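Local coordinates for protein ATP-dependent RNA helicase HrpB (Escherichia coli, PDB 6EUD) that hydrolyses ATP to ADP and phosphate as a DEAH/RHA-type RNA helicase that binds single-stranded RNA, at residues L107-Q112 against L367-C372. Sequence-based numbering, arbitrary orientation.
Sequences LTRMIQ and LLQWGC
Gln-112 lies between Gln-369 and the indole of Trp-370, and it gives the largest share of the buried surface. The two glutamine amides stack nearly flat, their planes 18° apart, with CD of Gln-112 3.4 Å from OE1 of Gln-369. Gln-369 reaches straight across, CG anti to the backbone N and the chain extended beyond, whereas Gln-112 bends at chi2 (-74°), which brings the two amides alongside each other. NE2 of Gln-112 donates a hydrogen bond to the carbonyl O of Glu-366, one turn back along the facing helix, which is consistent with the amide being held this way round. OE1 of Gln-112 is left facing the edge of the Trp-370 ring, in its plane, 3.7 Å from CE3; amide and ring stand 79° apart. With the amide gone, as in an alanine here, the Glu-366 carbonyl would probably lose this donor and Gln-369 the flat group stacked on it.

Farther along the same edge, CZ3 of Trp-370 comes 3.3 Å from the backbone O of Ile-111. The methyl CG2 of Ile-111 packs against the end of the six-membered ring, 3.6 Å from CH2. Beside the glutamines, NH1 of Arg-109 approaches OE1 of Gln-369 only to 3.8 Å; the guanidinium's stronger hold is a salt bridge from NH2 to Glu-366.

Helix 361-370 closes just beyond Trp-370 in a Schellman motif, Gly-371 taking positive phi. The contact thus joins the last turn of that helix, in the C-terminal helicase region, to helix 106-113 of the ATP-binding region. Helix 133-145 borders both, with Leu-142 against Ile-111 and Leu-141 and Asp-144 against Trp-370, while Leu-107 and Met-110 pack onto strands 53-57 and 99-102.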
loop_
_atom_site.group_PDB
_atom_site.type_symbol
_atom_site.label_atom_id
_atom_site.label_comp_id
_atom_site.label_asym_id
_atom_site.label_seq_id
_atom_site.Cartn_x
_atom_site.Cartn_y
_atom_site.Cartn_z
ATOM N N LEU A 107 13.110 19.407 1.231
ATOM C CA LEU A 107 13.411 19.423 -0.194
ATOM C C LEU A 107 12.129 19.428 -1.020
ATOM O O LEU A 107 12.016 20.141 -2.026
ATOM C CB LEU A 107 14.284 18.237 -0.569
ATOM C CG LEU A 107 14.646 18.119 -2.048
ATOM C CD1 LEU A 107 15.158 19.446 -2.586
ATOM C CD2 LEU A 107 15.695 17.023 -2.269
ATOM N N THR A 108 11.151 18.650 -0.573
ATOM C CA THR A 108 9.858 18.615 -1.242
ATOM C C THR A 108 9.191 20.001 -1.249
ATOM O O THR A 108 8.692 20.425 -2.282
ATOM C CB THR A 108 8.911 17.583 -0.591
ATOM O OG1 THR A 108 9.559 16.303 -0.536
ATOM C CG2 THR A 108 7.598 17.463 -1.394
ATOM N N ARG A 109 9.187 20.688 -0.106
ATOM C CA ARG A 109 8.654 22.058 -0.015
ATOM C C ARG A 109 9.320 23.033 -0.985
ATOM O O ARG A 109 8.640 23.780 -1.686
ATOM C CB ARG A 109 8.796 22.598 1.414
ATOM C CG ARG A 109 7.829 21.967 2.393
ATOM C CD ARG A 109 6.459 21.847 1.760
ATOM N NE ARG A 109 5.849 20.587 2.142
ATOM C CZ ARG A 109 4.982 19.925 1.390
ATOM N NH1 ARG A 109 4.613 20.406 0.211
ATOM N NH2 ARG A 109 4.489 18.773 1.821
ATOM N N MET A 110 10.650 23.005 -1.017
ATOM C CA MET A 110 11.445 23.872 -1.881
ATOM C C MET A 110 11.090 23.722 -3.364
ATOM O O MET A 110 10.927 24.715 -4.077
ATOM C CB MET A 110 12.940 23.591 -1.671
ATOM C CG MET A 110 13.425 23.906 -0.262
ATOM S SD MET A 110 15.144 23.442 0.058
ATOM C CE MET A 110 15.991 24.280 -1.279
ATOM N N ILE A 111 10.969 22.480 -3.818
ATOM C CA ILE A 111 10.632 22.205 -5.211
ATOM C C ILE A 111 9.178 22.589 -5.527
ATOM O O ILE A 111 8.873 23.044 -6.632
ATOM C CB ILE A 111 10.874 20.712 -5.552
ATOM C CG1 ILE A 111 12.312 20.317 -5.199
ATOM C CG2 ILE A 111 10.611 20.448 -7.021
ATOM C CD1 ILE A 111 12.652 18.888 -5.492
ATOM N N GLN A 112 8.287 22.429 -4.548
ATOM C CA GLN A 112 6.885 22.788 -4.737
ATOM C C GLN A 112 6.722 24.279 -4.924
ATOM O O GLN A 112 5.898 24.723 -5.732
ATOM C CB GLN A 112 6.030 22.326 -3.554
ATOM C CG GLN A 112 5.831 20.831 -3.473
ATOM C CD GLN A 112 4.866 20.304 -4.519
ATOM O OE1 GLN A 112 4.435 21.031 -5.410
ATOM N NE2 GLN A 112 4.493 19.034 -4.391
ATOM N N LEU A 367 1.843 15.080 -5.467
ATOM C CA LEU A 367 1.762 14.920 -6.921
ATOM C C LEU A 367 0.653 15.788 -7.528
ATOM O O LEU A 367 0.852 16.388 -8.579
ATOM C CB LEU A 367 1.539 13.447 -7.285
ATOM C CG LEU A 367 2.645 12.479 -6.840
ATOM C CD1 LEU A 367 2.309 11.051 -7.232
ATOM C CD2 LEU A 367 3.998 12.903 -7.415
ATOM N N LEU A 368 -0.507 15.863 -6.866
ATOM C CA LEU A 368 -1.608 16.710 -7.346
ATOM C C LEU A 368 -1.212 18.187 -7.365
ATOM O O LEU A 368 -1.398 18.873 -8.376
ATOM C CB LEU A 368 -2.863 16.513 -6.487
ATOM C CG LEU A 368 -3.602 15.179 -6.653
ATOM C CD1 LEU A 368 -4.572 14.980 -5.506
ATOM C CD2 LEU A 368 -4.330 15.109 -7.991
ATOM N N GLN A 369 -0.654 18.662 -6.252
ATOM C CA GLN A 369 -0.105 20.018 -6.153
ATOM C C GLN A 369 1.017 20.228 -7.180
ATOM O O GLN A 369 1.192 21.317 -7.708
ATOM C CB GLN A 369 0.422 20.284 -4.734
ATOM C CG GLN A 369 0.939 21.698 -4.489
ATOM C CD GLN A 369 1.699 21.818 -3.177
ATOM O OE1 GLN A 369 2.069 20.813 -2.565
ATOM N NE2 GLN A 369 1.932 23.045 -2.738
ATOM N N TRP A 370 1.772 19.174 -7.471
ATOM C CA TRP A 370 2.840 19.266 -8.467
ATOM C C TRP A 370 2.241 19.406 -9.868
ATOM O O TRP A 370 2.890 19.910 -10.787
ATOM C CB TRP A 370 3.770 18.044 -8.385
ATOM C CG TRP A 370 4.968 18.121 -9.302
ATOM C CD1 TRP A 370 5.263 17.284 -10.346
ATOM C CD2 TRP A 370 6.022 19.096 -9.262
ATOM N NE1 TRP A 370 6.438 17.677 -10.956
ATOM C CE2 TRP A 370 6.925 18.782 -10.307
ATOM C CE3 TRP A 370 6.296 20.195 -8.441
ATOM C CZ2 TRP A 370 8.076 19.535 -10.552
ATOM C CZ3 TRP A 370 7.439 20.938 -8.688
ATOM C CH2 TRP A 370 8.313 20.606 -9.734
ATOM N N GLY A 371 0.995 18.967 -10.018
ATOM C CA GLY A 371 0.296 19.081 -11.278
ATOM C C GLY A 371 0.168 17.745 -11.972
ATOM O O GLY A 371 -0.325 17.650 -13.091
ATOM N N CYS A 372 0.620 16.707 -11.292
ATOM C CA CYS A 372 0.577 15.352 -11.819
ATOM C C CYS A 372 -0.830 14.777 -11.632
ATOM O O CYS A 372 -1.343 14.729 -10.510
ATOM C CB CYS A 372 1.638 14.490 -11.115
ATOM S SG CYS A 372 1.881 12.837 -11.766
#